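Local coordinates for 4-alpha-glucanotransferase (Corynebacterium glutamicum, PDB 5B68), which is an amylomaltase of the MalQ family, with an N-terminal beta-sandwich domain and a larger domain of the TIM-barrel class, at residues 362-367 with 451-456; 328-333 with 397-402; 183-188 with 284-289; 141-146 with 442-447; 265-270 with 294-299. All blocks are in the same frame, centred on the assembly; numbering follows the deposited sequence.

Contact 1 (362-367 with 451-456); sequences LCDEQL and LRHSGG. With SO4 (sulfate ion), chain F.
H453 meets D364 edge-on: its NE2 donates to OD1 over 2.9 Å with an N-H...O angle of 166°. The oxygen lies nearly in the imidazole plane, but on the aspartate side the donor stands 58° above the carboxylate plane; the two side chains cross at about a right angle. D364 leaves its helix without aiming at H453; with CG anti to the backbone N (chi1 180°), the carboxylate is carried to the ring. OD1 is gripped a second time by a salt bridge to R319 of helix 307-338. The third large contributor, L367, sets its CB 4.2 Å from H453 CD2. In topology this is the packing of neighbouring helices in a beta/alpha barrel: helix 349-376 runs on to strand 382-387, helix 441-452 to strand 456-459, and those strands are paired in the parallel sheet. H453 sits in the short turn between the second helix and its strand. There a water donates to both backbones, 3.0 Å from L367 O and 2.7 Å from H453 O, joining them beside the ring contact. R452 holds its CG 3.8 Å above the plane of the imidazole, displaced toward its rim, then bends at CD; beyond that bend NH1 donates to sulfate O3 and NH2 to sulfate O4, each at 2.9 Å, with the anion at the edge of the guanidinium.

Contact 2 (328-333 with 397-402); sequences ATWCAD and DAQNLS
W330 and N400 have the nearest CA atoms of the two segments, 8.1 Å apart, so the backbones do not meet and side chains bridge the gap. The pairing is helix against helix in the TIM-barrel-class domain: 328-333 belongs to the long helix 307-338, while 397-402 covers the end of the short helix 396-400, which follows barrel strand 382-387. The short helix gives way at L401, the first residue to leave helical angles, whose N still bonds to D397 O at 2.7 Å. W330 supplies most of the cover from its side. Its chi1 of 177° swings the indole away from the backbone N to the other helix, where CD1 at the ring edge faces the amide of Q399. That amide straddles CD1, with OE1 and NE2 both 3.5 Å from it. Q399 CD lies in the indole plane, which makes this an edge approach; the planes are 73° apart. P226 and T238 also touch the indole. A water lies between D333 OD2 (2.6 Å) and Q399 OE1 (2.8 Å), but more acceptors surround it than its two protons can serve. D333 is also salt-bridged to R349. Beside the indole, ND2 of N400 comes 4.0 Å from CB of W330.

Contact 3 (183-188 with 284-289); sequences QIYSVR and IERNDV
The first torsion of Y185 (chi1 50°) wedges CG between the backbone N and the carbonyl carbon, turning one ring face toward R286, whose chain runs extended from CG to NE and delivers NH1 to that face. NH1 stands 3.2 Å from CD1 of Y185, above the ring but displaced toward its rim. The interaction is an off-centre cation-pi pair: R286 CZ is 4.7 Å from the ring centroid of Y185, 27° off the normal, with the guanidinium and ring planes 53° apart. I284, the most covered residue, slides past R188 in the opposite direction, its CD1 3.5 Å from R188 NH1 and 4.1 Å from Y185 O. In fold terms, a 3-10 turn just after barrel strand 177-182 meets the start of helix 286-301, where E285 is the N-cap, its OE2 accepting from N287 N at 2.7 Å. Y185 OH donates to Q183 OE1 at 2.6 Å, on a lone pair in the carbonyl plane. R286 NH1, the nitrogen over the ring, also bonds to W673 O, while NH2 forms a salt bridge to D232; R188 NH1 is hydrogen-bonded to G194 O.

Contact 4 (141-146 with 442-447); sequences LGWHKL and PWRNLL. With SO4 (sulfate ion), chain K.
R444 lies along one face of W143 while its guanidinium holds a sulfate, an unusual pairing. Running counter to the tryptophan side chain, CB, CG and CD of R444 lie over the indole, CD in a CH-pi contact whose modelled spacing is doubtfully short. The chain then bends (chi3 75°), which brings CZ 4.8 Å from the centroid of the five-membered ring of W143 and 18° off its normal. This cation-pi pair is no flat stack: the guanidinium stands 76° to the indole and turns an edge to it. In the guanidinium plane, NE donates to N445 OD1 at 3.1 Å, with a weak second bond from NH2. One N-H of each terminal nitrogen holds the anion: NH1 to sulfate O3 at 2.6 Å and NH2 to sulfate O4 at 2.9 Å. The contact joins two domains: W143 belongs to strand 142-150 of the N-terminal beta sandwich, R444 to helix 441-452 of the TIM-barrel-class domain. Helix 487-500 completes the junction, E497 accepting from W143 NE1 and also touching R444. With N445 and sulfate at its edge, the guanidinium has its rotation fixed; the anion, probably from the crystallisation liquor, may offset part of its charge beside the indole.

Contact 5 (265-270 with 294-299); sequences DDIAEM and LQVLRA
Of the flat groups here, the amide of Q295 touches the contact at its margin: its NE2 lies 4.0 Å from both SD and CE of M270, a van der Waals touch, the two side chains crossing at a slant. The guanidinium of R298 is turned back on its own helix instead, one face lying against L294 O, 3.7 Å above the plane and over its centre, and against Q295 N nearer the rim. The motif is an antiparallel helical hairpin, helix 261-277 turning through a short connection into helix 286-301. Between the segments the axes come to 11.5 Å at an angle of 162°, a spacing bridged by side-chain ends. The hairpin lies in the region between barrel strands 215-218 and 382-387. V296 is the apolar centre, covered by I267 and M270. I267 meets it tip to tip, CG1 to V296 CG2 at 3.8 Å, and CD1 takes up the other valine branch. W193 and L259 also touch I267, while V250 lies against V296. M270 passes V296 in the opposite direction; the bend of its last torsion (chi3 -69°) brings the methyl against the valine, with M270 CE 3.5 Å from V296 CG2.

How the contacts relate
Contacts 1, 2, 3 and 5 lie in the TIM-barrel-class domain; contact 4 alone reaches into the beta sandwich, and its chain loop encloses contacts 2, 3 and 5. Contacts 3 and 5 share helix 286-301, their centres 17 Å apart, and cross along the chain; both close before contacts 1 and 2 open. Contact 1 crosses both contact 2 and contact 4, sharing helix 441-452 with the latter at 19 Å between centres. L401 of contact 2 packs on P442 of contact 4. Contacts 4 and 5, 40 Å apart between centres, are the most distant pair. Through L362 of contact 1 on L297 of contact 5 and the shared helix 441-452, packing is continuous from the hairpin to the domain junction.

Contact 1 (362-367 with 451-456)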
# COMPACT_ATOMS: atom_id res chain seq x y z
N LEU A 362 17.01 -10.42 8.33
CA LEU A 362 17.10 -11.41 7.28
C LEU A 362 16.21 -10.97 6.12
O LEU A 362 16.63 -11.12 4.93
CB LEU A 362 16.61 -12.78 7.76
CG LEU A 362 17.52 -13.39 8.89
CD1 LEU A 362 16.84 -14.68 9.24
CD2 LEU A 362 18.96 -13.64 8.54
N CYS A 363 15.01 -10.51 6.43
CA CYS A 363 14.08 -10.05 5.36
C CYS A 363 14.76 -8.89 4.63
O CYS A 363 14.75 -8.80 3.38
CB CYS A 363 12.76 -9.59 5.93
SG CYS A 363 11.68 -10.86 6.53
N ASP A 364 15.38 -7.97 5.38
CA ASP A 364 16.09 -6.84 4.78
C ASP A 364 17.17 -7.29 3.81
O ASP A 364 17.28 -6.78 2.67
CB ASP A 364 16.70 -5.92 5.86
CG ASP A 364 17.46 -4.72 5.27
OD1 ASP A 364 16.81 -3.70 5.02
OD2 ASP A 364 18.64 -4.78 4.99
N GLU A 365 18.04 -8.19 4.24
CA GLU A 365 19.12 -8.57 3.36
C GLU A 365 18.65 -9.44 2.17
O GLU A 365 19.27 -9.36 1.12
CB GLU A 365 20.29 -9.23 4.14
CG GLU A 365 20.03 -10.61 4.65
CD GLU A 365 21.25 -11.21 5.44
OE1 GLU A 365 21.14 -12.32 6.02
OE2 GLU A 365 22.31 -10.53 5.47
N GLN A 366 17.62 -10.27 2.34
CA GLN A 366 17.16 -11.10 1.21
C GLN A 366 16.46 -10.25 0.18
O GLN A 366 16.61 -10.48 -1.03
CB GLN A 366 16.26 -12.26 1.67
CG GLN A 366 17.16 -13.28 2.43
CD GLN A 366 16.61 -14.68 2.54
OE1 GLN A 366 15.56 -15.05 2.02
NE2 GLN A 366 17.31 -15.47 3.37
N LEU A 367 15.72 -9.25 0.66
CA LEU A 367 15.08 -8.28 -0.27
C LEU A 367 16.08 -7.41 -0.97
O LEU A 367 15.93 -7.11 -2.15
CB LEU A 367 14.12 -7.39 0.49
CG LEU A 367 12.76 -7.93 0.79
CD1 LEU A 367 12.00 -6.97 1.68
CD2 LEU A 367 12.00 -8.09 -0.55
N LEU A 451 10.19 1.38 0.48
CA LEU A 451 11.01 1.82 -0.63
C LEU A 451 12.48 1.46 -0.57
O LEU A 451 13.19 1.70 -1.51
CB LEU A 451 10.88 3.34 -0.78
CG LEU A 451 9.55 3.78 -1.38
CD1 LEU A 451 9.16 5.14 -0.87
CD2 LEU A 451 9.61 3.76 -2.89
N ARG A 452 12.93 0.88 0.53
CA ARG A 452 14.37 0.73 0.72
C ARG A 452 15.04 -0.12 -0.34
O ARG A 452 16.11 0.18 -0.79
CB ARG A 452 14.69 0.16 2.10
CG ARG A 452 16.13 0.36 2.49
CD ARG A 452 16.37 -0.05 3.91
NE ARG A 452 15.94 0.96 4.85
CZ ARG A 452 16.56 2.11 5.07
NH1 ARG A 452 16.09 2.94 5.97
NH2 ARG A 452 17.65 2.43 4.40
N HIS A 453 14.37 -1.19 -0.73
CA HIS A 453 14.92 -2.13 -1.68
C HIS A 453 14.02 -2.26 -2.88
O HIS A 453 13.86 -3.32 -3.43
CB HIS A 453 15.16 -3.47 -1.02
CG HIS A 453 16.01 -3.37 0.19
ND1 HIS A 453 17.29 -2.88 0.14
CD2 HIS A 453 15.77 -3.68 1.48
CE1 HIS A 453 17.80 -2.90 1.35
NE2 HIS A 453 16.90 -3.38 2.18
N SER A 454 13.39 -1.17 -3.26
CA SER A 454 12.52 -1.18 -4.40
C SER A 454 12.80 0.03 -5.27
O SER A 454 13.35 1.00 -4.82
CB SER A 454 11.07 -1.24 -3.98
OG SER A 454 10.71 -0.06 -3.35
N GLY A 455 12.44 -0.08 -6.53
CA GLY A 455 12.56 1.06 -7.44
C GLY A 455 11.24 1.83 -7.64
O GLY A 455 11.15 2.81 -8.41
N GLY A 456 10.17 1.35 -7.04
CA GLY A 456 8.88 1.97 -7.18
C GLY A 456 7.91 1.49 -6.13
O GLY A 456 8.15 0.45 -5.47
S SO4 F . 18.46 5.66 6.48
O1 SO4 F . 19.35 5.83 7.66
O2 SO4 F . 18.51 6.86 5.63
O3 SO4 F . 17.08 5.42 7.02
O4 SO4 F . 19.02 4.60 5.65
O HOH W 1 13.28 -5.89 -3.03

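Contact 2 (328-333 with 397-402)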
# COMPACT_ATOMS: atom_id res chain seq x y z
N ALA A 328 8.87 -6.20 17.37
CA ALA A 328 9.47 -7.49 17.77
C ALA A 328 8.98 -7.90 19.18
O ALA A 328 8.75 -9.06 19.43
CB ALA A 328 10.96 -7.39 17.74
N THR A 329 8.80 -6.92 20.04
CA THR A 329 8.30 -7.19 21.40
C THR A 329 6.85 -7.64 21.33
O THR A 329 6.46 -8.57 22.01
CB THR A 329 8.43 -5.96 22.30
OG1 THR A 329 9.80 -5.55 22.36
CG2 THR A 329 7.85 -6.24 23.69
N TRP A 330 6.04 -7.00 20.49
CA TRP A 330 4.69 -7.40 20.23
C TRP A 330 4.67 -8.85 19.72
O TRP A 330 3.83 -9.64 20.17
CB TRP A 330 3.96 -6.46 19.24
CG TRP A 330 2.58 -6.87 18.88
CD1 TRP A 330 1.43 -6.48 19.46
CD2 TRP A 330 2.21 -7.78 17.82
NE1 TRP A 330 0.36 -7.12 18.86
CE2 TRP A 330 0.82 -7.91 17.86
CE3 TRP A 330 2.94 -8.47 16.85
CZ2 TRP A 330 0.12 -8.74 16.96
CZ3 TRP A 330 2.22 -9.32 15.94
CH2 TRP A 330 0.86 -9.43 16.02
N CYS A 331 5.56 -9.19 18.79
CA CYS A 331 5.63 -10.60 18.31
C CYS A 331 5.95 -11.58 19.46
O CYS A 331 5.33 -12.60 19.56
CB CYS A 331 6.69 -10.80 17.28
SG CYS A 331 6.26 -9.86 15.73
N ALA A 332 6.91 -11.23 20.28
CA ALA A 332 7.27 -12.05 21.46
C ALA A 332 6.08 -12.24 22.37
O ALA A 332 5.72 -13.38 22.78
CB ALA A 332 8.46 -11.38 22.16
N ASP A 333 5.34 -11.16 22.62
CA ASP A 333 4.16 -11.25 23.45
C ASP A 333 3.06 -12.14 22.86
O ASP A 333 2.39 -12.85 23.63
CB ASP A 333 3.58 -9.89 23.78
CG ASP A 333 4.45 -9.10 24.74
OD1 ASP A 333 5.32 -9.72 25.42
OD2 ASP A 333 4.29 -7.87 24.75
N ASP A 397 0.72 -2.90 14.64
CA ASP A 397 0.64 -1.45 14.48
C ASP A 397 -0.56 -0.90 15.29
O ASP A 397 -0.50 0.20 15.81
CB ASP A 397 0.55 -1.01 13.01
CG ASP A 397 1.88 -1.00 12.27
OD1 ASP A 397 2.92 -1.40 12.72
OD2 ASP A 397 1.87 -0.60 11.06
N ALA A 398 -1.66 -1.64 15.37
CA ALA A 398 -2.87 -1.20 16.09
C ALA A 398 -2.49 -0.93 17.52
O ALA A 398 -2.95 0.02 18.10
CB ALA A 398 -4.00 -2.25 16.01
N GLN A 399 -1.60 -1.74 18.06
CA GLN A 399 -1.08 -1.53 19.42
C GLN A 399 0.01 -0.45 19.46
O GLN A 399 -0.11 0.53 20.25
CB GLN A 399 -0.53 -2.84 20.05
CG GLN A 399 0.29 -2.59 21.32
CD GLN A 399 0.90 -3.86 21.87
OE1 GLN A 399 2.13 -4.03 21.86
NE2 GLN A 399 0.05 -4.80 22.26
N ASN A 400 1.08 -0.64 18.70
CA ASN A 400 2.28 0.21 18.77
C ASN A 400 2.09 1.64 18.23
O ASN A 400 2.80 2.56 18.67
CB ASN A 400 3.45 -0.45 18.07
CG ASN A 400 3.90 -1.72 18.76
OD1 ASN A 400 3.95 -1.79 20.00
ND2 ASN A 400 4.27 -2.71 17.97
N LEU A 401 1.12 1.80 17.32
CA LEU A 401 0.83 3.07 16.76
C LEU A 401 -0.48 3.60 17.24
O LEU A 401 -1.03 4.56 16.61
CB LEU A 401 0.87 3.05 15.21
CG LEU A 401 2.13 2.62 14.50
CD1 LEU A 401 1.94 2.79 12.99
CD2 LEU A 401 3.28 3.45 14.93
N SER A 402 -1.01 3.06 18.36
CA SER A 402 -2.35 3.46 18.84
C SER A 402 -2.55 4.95 18.97
O SER A 402 -3.63 5.45 18.75
CB SER A 402 -2.71 2.78 20.20
OG SER A 402 -1.73 3.06 21.20
O HOH W 2 3.55 -5.96 23.22

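Contact 3 (183-188 with 284-289)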
# COMPACT_ATOMS: atom_id res chain seq x y z
N GLN A 183 2.17 -12.23 -8.41
CA GLN A 183 1.81 -12.52 -7.02
C GLN A 183 2.84 -13.50 -6.50
O GLN A 183 2.75 -14.74 -6.69
CB GLN A 183 0.39 -13.05 -6.93
CG GLN A 183 -0.62 -12.08 -7.43
CD GLN A 183 -0.83 -10.90 -6.48
OE1 GLN A 183 -1.28 -11.12 -5.36
NE2 GLN A 183 -0.57 -9.68 -6.92
N ILE A 184 3.92 -12.99 -5.91
CA ILE A 184 5.11 -13.81 -5.71
C ILE A 184 4.93 -15.07 -4.85
O ILE A 184 5.61 -16.07 -5.09
CB ILE A 184 6.36 -12.94 -5.26
CG1 ILE A 184 7.67 -13.70 -5.38
CG2 ILE A 184 6.14 -12.47 -3.84
CD1 ILE A 184 7.96 -14.06 -6.82
N TYR A 185 4.05 -15.01 -3.86
CA TYR A 185 3.73 -16.20 -3.00
C TYR A 185 3.22 -17.37 -3.90
O TYR A 185 3.36 -18.53 -3.55
CB TYR A 185 2.63 -15.83 -1.95
CG TYR A 185 1.42 -15.17 -2.50
CD1 TYR A 185 0.38 -15.95 -3.06
CD2 TYR A 185 1.30 -13.79 -2.57
CE1 TYR A 185 -0.70 -15.36 -3.63
CE2 TYR A 185 0.20 -13.18 -3.16
CZ TYR A 185 -0.79 -14.00 -3.70
OH TYR A 185 -1.87 -13.48 -4.31
N SER A 186 2.62 -17.02 -5.02
CA SER A 186 2.04 -18.02 -5.92
C SER A 186 2.99 -18.58 -6.96
O SER A 186 2.60 -19.52 -7.66
CB SER A 186 0.80 -17.48 -6.66
OG SER A 186 1.12 -16.54 -7.71
N VAL A 187 4.18 -18.01 -7.08
CA VAL A 187 5.13 -18.43 -8.10
C VAL A 187 6.27 -19.19 -7.46
O VAL A 187 6.97 -18.68 -6.63
CB VAL A 187 5.73 -17.23 -8.84
CG1 VAL A 187 6.56 -17.68 -10.02
CG2 VAL A 187 4.66 -16.28 -9.27
N ARG A 188 6.46 -20.42 -7.92
CA ARG A 188 7.40 -21.31 -7.31
C ARG A 188 8.54 -21.66 -8.26
O ARG A 188 8.37 -21.70 -9.46
CB ARG A 188 6.70 -22.60 -6.89
CG ARG A 188 5.83 -22.50 -5.65
CD ARG A 188 4.43 -22.01 -5.95
NE ARG A 188 3.68 -22.91 -6.81
CZ ARG A 188 3.00 -23.96 -6.39
NH1 ARG A 188 2.96 -24.29 -5.12
NH2 ARG A 188 2.36 -24.71 -7.27
N ILE A 284 -2.36 -23.02 -2.15
CA ILE A 284 -1.18 -22.71 -1.35
C ILE A 284 -1.59 -22.77 0.15
O ILE A 284 -2.60 -22.14 0.50
CB ILE A 284 -0.68 -21.26 -1.65
CG1 ILE A 284 -0.20 -21.07 -3.10
CG2 ILE A 284 0.48 -20.90 -0.72
CD1 ILE A 284 1.03 -21.88 -3.43
N GLU A 285 -0.80 -23.42 0.99
CA GLU A 285 -1.03 -23.46 2.48
C GLU A 285 0.15 -22.78 3.16
O GLU A 285 1.26 -23.32 3.21
CB GLU A 285 -1.25 -24.89 3.04
CG GLU A 285 -1.49 -24.94 4.58
CD GLU A 285 -2.60 -23.98 5.11
OE1 GLU A 285 -3.79 -24.38 5.05
OE2 GLU A 285 -2.31 -22.81 5.59
N ARG A 286 -0.12 -21.59 3.67
CA ARG A 286 0.90 -20.80 4.32
C ARG A 286 1.20 -21.40 5.69
O ARG A 286 2.36 -21.38 6.13
CB ARG A 286 0.43 -19.39 4.44
CG ARG A 286 0.40 -18.60 3.14
CD ARG A 286 -0.21 -17.25 3.33
NE ARG A 286 -0.10 -16.46 2.10
CZ ARG A 286 -0.90 -16.55 1.04
NH1 ARG A 286 -0.65 -15.82 -0.02
NH2 ARG A 286 -1.94 -17.38 0.99
N ASN A 287 0.17 -21.95 6.35
CA ASN A 287 0.38 -22.25 7.81
C ASN A 287 1.40 -23.28 8.09
O ASN A 287 2.29 -23.04 8.90
CB ASN A 287 -0.93 -22.50 8.56
CG ASN A 287 -1.78 -21.24 8.63
OD1 ASN A 287 -1.24 -20.12 8.67
ND2 ASN A 287 -3.10 -21.40 8.65
N ASP A 288 1.36 -24.44 7.43
CA ASP A 288 2.42 -25.45 7.73
C ASP A 288 3.79 -25.08 7.20
O ASP A 288 4.81 -25.35 7.82
CB ASP A 288 2.02 -26.90 7.37
CG ASP A 288 1.55 -27.06 5.94
OD1 ASP A 288 1.57 -26.11 5.14
OD2 ASP A 288 1.11 -28.17 5.62
N VAL A 289 3.82 -24.40 6.06
CA VAL A 289 5.10 -23.84 5.56
C VAL A 289 5.72 -22.85 6.57
O VAL A 289 6.92 -22.93 6.89
CB VAL A 289 4.95 -23.12 4.18
CG1 VAL A 289 6.31 -22.53 3.74
CG2 VAL A 289 4.47 -24.12 3.10

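Contact 4 (141-146 with 442-447)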
# COMPACT_ATOMS: atom_id res chain seq x y z
N LEU A 141 15.46 19.33 0.81
CA LEU A 141 14.47 18.28 1.10
C LEU A 141 14.80 17.61 2.39
O LEU A 141 15.95 17.53 2.73
CB LEU A 141 14.48 17.26 -0.03
CG LEU A 141 14.10 17.76 -1.42
CD1 LEU A 141 14.05 16.57 -2.38
CD2 LEU A 141 12.76 18.40 -1.45
N GLY A 142 13.79 17.18 3.15
CA GLY A 142 14.05 16.26 4.24
C GLY A 142 13.32 16.62 5.49
O GLY A 142 12.29 17.33 5.49
N TRP A 143 13.84 16.02 6.56
CA TRP A 143 13.17 15.94 7.84
C TRP A 143 13.87 16.81 8.84
O TRP A 143 14.79 16.39 9.50
CB TRP A 143 13.16 14.47 8.31
CG TRP A 143 12.37 13.66 7.38
CD1 TRP A 143 12.81 13.05 6.25
CD2 TRP A 143 10.97 13.44 7.44
NE1 TRP A 143 11.77 12.44 5.61
CE2 TRP A 143 10.63 12.67 6.32
CE3 TRP A 143 9.97 13.80 8.33
CZ2 TRP A 143 9.33 12.25 6.08
CZ3 TRP A 143 8.70 13.39 8.09
CH2 TRP A 143 8.38 12.63 6.97
N HIS A 144 13.40 18.05 8.92
CA HIS A 144 13.93 19.08 9.79
C HIS A 144 13.06 19.33 11.01
O HIS A 144 12.07 18.66 11.22
CB HIS A 144 14.13 20.36 8.99
CG HIS A 144 14.71 20.13 7.63
ND1 HIS A 144 15.77 19.30 7.41
CD2 HIS A 144 14.32 20.57 6.42
CE1 HIS A 144 16.04 19.26 6.13
NE2 HIS A 144 15.17 20.03 5.50
N LYS A 145 13.47 20.28 11.84
CA LYS A 145 12.70 20.67 12.99
C LYS A 145 12.62 22.17 13.18
O LYS A 145 13.58 22.86 12.94
CB LYS A 145 13.30 20.05 14.24
CG LYS A 145 13.09 18.55 14.34
CD LYS A 145 13.11 18.13 15.79
CE LYS A 145 13.01 16.63 15.95
NZ LYS A 145 13.51 16.23 17.28
N LEU A 146 11.48 22.63 13.67
CA LEU A 146 11.34 23.97 14.17
C LEU A 146 11.44 23.91 15.69
O LEU A 146 10.86 23.07 16.32
CB LEU A 146 10.02 24.60 13.76
CG LEU A 146 9.93 25.21 12.38
CD1 LEU A 146 8.50 25.32 11.91
CD2 LEU A 146 10.65 26.54 12.31
N PRO A 442 5.48 8.05 11.78
CA PRO A 442 5.06 6.67 11.42
C PRO A 442 4.80 6.45 9.90
O PRO A 442 5.09 5.37 9.37
CB PRO A 442 3.80 6.52 12.22
CG PRO A 442 4.09 7.32 13.48
CD PRO A 442 4.66 8.56 12.87
N TRP A 443 4.32 7.49 9.24
CA TRP A 443 4.09 7.46 7.76
C TRP A 443 5.46 7.43 7.06
O TRP A 443 5.74 6.60 6.17
CB TRP A 443 3.27 8.68 7.35
CG TRP A 443 2.99 8.85 5.90
CD1 TRP A 443 3.09 10.01 5.22
CD2 TRP A 443 2.40 7.91 5.00
NE1 TRP A 443 2.72 9.84 3.92
CE2 TRP A 443 2.22 8.58 3.77
CE3 TRP A 443 2.00 6.58 5.10
CZ2 TRP A 443 1.72 7.94 2.63
CZ3 TRP A 443 1.51 5.95 4.01
CH2 TRP A 443 1.35 6.64 2.76
N ARG A 444 6.39 8.35 7.47
CA ARG A 444 7.73 8.30 6.99
C ARG A 444 8.39 6.90 7.11
O ARG A 444 9.01 6.41 6.16
CB ARG A 444 8.67 9.29 7.75
CG ARG A 444 10.08 9.28 7.18
CD ARG A 444 11.02 10.12 8.04
NE ARG A 444 11.35 9.45 9.26
CZ ARG A 444 12.09 9.96 10.25
NH1 ARG A 444 12.57 11.19 10.15
NH2 ARG A 444 12.31 9.26 11.39
N ASN A 445 8.29 6.31 8.31
CA ASN A 445 9.07 5.12 8.58
C ASN A 445 8.54 3.91 7.77
O ASN A 445 9.37 3.12 7.26
CB ASN A 445 9.05 4.83 10.08
CG ASN A 445 9.93 5.81 10.86
OD1 ASN A 445 10.64 6.61 10.30
ND2 ASN A 445 9.89 5.70 12.16
N LEU A 446 7.22 3.78 7.64
CA LEU A 446 6.69 2.67 6.83
C LEU A 446 7.10 2.87 5.35
O LEU A 446 7.59 1.92 4.70
CB LEU A 446 5.23 2.45 7.05
CG LEU A 446 4.23 3.35 6.35
CD1 LEU A 446 3.90 2.92 4.92
CD2 LEU A 446 3.01 3.41 7.18
N LEU A 447 7.02 4.11 4.86
CA LEU A 447 7.42 4.37 3.51
C LEU A 447 8.89 4.10 3.25
O LEU A 447 9.29 3.54 2.19
CB LEU A 447 7.06 5.81 3.07
CG LEU A 447 5.61 6.17 2.90
CD1 LEU A 447 5.37 7.69 2.80
CD2 LEU A 447 5.08 5.46 1.66
S SO4 K . 14.25 11.84 13.27
O1 SO4 K . 15.66 12.22 13.56
O2 SO4 K . 13.32 12.25 14.36
O3 SO4 K . 13.79 12.52 12.02
O4 SO4 K . 14.26 10.36 13.18

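Contact 5 (265-270 with 294-299)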
# COMPACT_ATOMS: atom_id res chain seq x y z
N ASP A 265 19.88 -32.42 7.02
CA ASP A 265 19.11 -33.48 6.34
C ASP A 265 17.67 -33.46 6.78
O ASP A 265 16.80 -33.73 5.94
CB ASP A 265 19.68 -34.87 6.66
CG ASP A 265 21.04 -35.08 6.05
OD1 ASP A 265 21.37 -34.43 5.01
OD2 ASP A 265 21.77 -35.92 6.60
N ASP A 266 17.42 -33.18 8.07
CA ASP A 266 16.04 -33.10 8.58
C ASP A 266 15.31 -31.97 7.84
O ASP A 266 14.22 -32.15 7.36
CB ASP A 266 15.96 -32.89 10.10
CG ASP A 266 16.37 -34.13 10.91
OD1 ASP A 266 16.46 -35.23 10.34
OD2 ASP A 266 16.61 -33.99 12.14
N ILE A 267 15.98 -30.83 7.75
CA ILE A 267 15.44 -29.69 7.06
C ILE A 267 15.16 -30.04 5.58
O ILE A 267 14.07 -29.75 5.08
CB ILE A 267 16.40 -28.52 7.23
CG1 ILE A 267 16.41 -28.08 8.73
CG2 ILE A 267 16.04 -27.37 6.30
CD1 ILE A 267 17.66 -27.31 9.08
N ALA A 268 16.10 -30.70 4.92
CA ALA A 268 15.92 -31.16 3.52
C ALA A 268 14.73 -32.07 3.35
O ALA A 268 14.13 -32.10 2.28
CB ALA A 268 17.17 -31.87 3.02
N GLU A 269 14.45 -32.87 4.37
CA GLU A 269 13.26 -33.72 4.36
C GLU A 269 11.98 -32.90 4.44
O GLU A 269 10.98 -33.20 3.74
CB GLU A 269 13.29 -34.74 5.52
CG GLU A 269 13.90 -36.10 5.17
CD GLU A 269 15.26 -36.05 4.47
OE1 GLU A 269 16.27 -36.46 5.12
OE2 GLU A 269 15.32 -35.65 3.28
N MET A 270 11.98 -31.90 5.30
CA MET A 270 10.86 -30.96 5.32
C MET A 270 10.77 -30.28 3.94
O MET A 270 9.69 -30.21 3.32
CB MET A 270 11.02 -29.92 6.45
CG MET A 270 10.67 -30.41 7.82
SD MET A 270 10.13 -29.05 8.92
CE MET A 270 11.71 -28.22 9.07
N LEU A 294 9.73 -21.36 10.67
CA LEU A 294 9.98 -20.72 11.98
C LEU A 294 10.82 -21.67 12.85
O LEU A 294 11.78 -21.27 13.52
CB LEU A 294 8.69 -20.32 12.66
CG LEU A 294 8.02 -19.09 12.05
CD1 LEU A 294 6.53 -18.98 12.33
CD2 LEU A 294 8.81 -17.86 12.48
N GLN A 295 10.50 -22.95 12.77
CA GLN A 295 11.26 -23.95 13.49
C GLN A 295 12.72 -23.99 13.06
O GLN A 295 13.62 -24.07 13.88
CB GLN A 295 10.62 -25.31 13.33
CG GLN A 295 11.42 -26.40 14.01
CD GLN A 295 10.67 -27.71 13.97
OE1 GLN A 295 10.49 -28.35 15.01
NE2 GLN A 295 10.19 -28.09 12.78
N VAL A 296 12.98 -23.94 11.76
CA VAL A 296 14.33 -23.90 11.30
C VAL A 296 15.02 -22.59 11.70
O VAL A 296 16.21 -22.60 12.06
CB VAL A 296 14.39 -24.03 9.74
CG1 VAL A 296 15.79 -23.83 9.23
CG2 VAL A 296 13.77 -25.37 9.33
N LEU A 297 14.26 -21.46 11.59
CA LEU A 297 14.87 -20.14 11.87
C LEU A 297 15.31 -20.11 13.35
O LEU A 297 16.39 -19.63 13.64
CB LEU A 297 13.90 -19.03 11.57
CG LEU A 297 13.81 -18.83 10.06
CD1 LEU A 297 12.47 -18.19 9.72
CD2 LEU A 297 15.00 -17.96 9.61
N ARG A 298 14.52 -20.75 14.21
CA ARG A 298 14.84 -20.86 15.64
C ARG A 298 16.15 -21.60 15.82
O ARG A 298 17.00 -21.17 16.61
CB ARG A 298 13.68 -21.46 16.46
CG ARG A 298 12.56 -20.48 16.69
CD ARG A 298 11.56 -21.03 17.68
NE ARG A 298 10.79 -22.11 17.10
CZ ARG A 298 9.59 -22.01 16.50
NH1 ARG A 298 8.98 -20.84 16.34
NH2 ARG A 298 9.01 -23.12 16.05
N ALA A 299 16.38 -22.66 15.05
CA ALA A 299 17.71 -23.31 15.07
C ALA A 299 18.84 -22.47 14.51
O ALA A 299 19.95 -22.43 15.05
CB ALA A 299 17.63 -24.68 14.40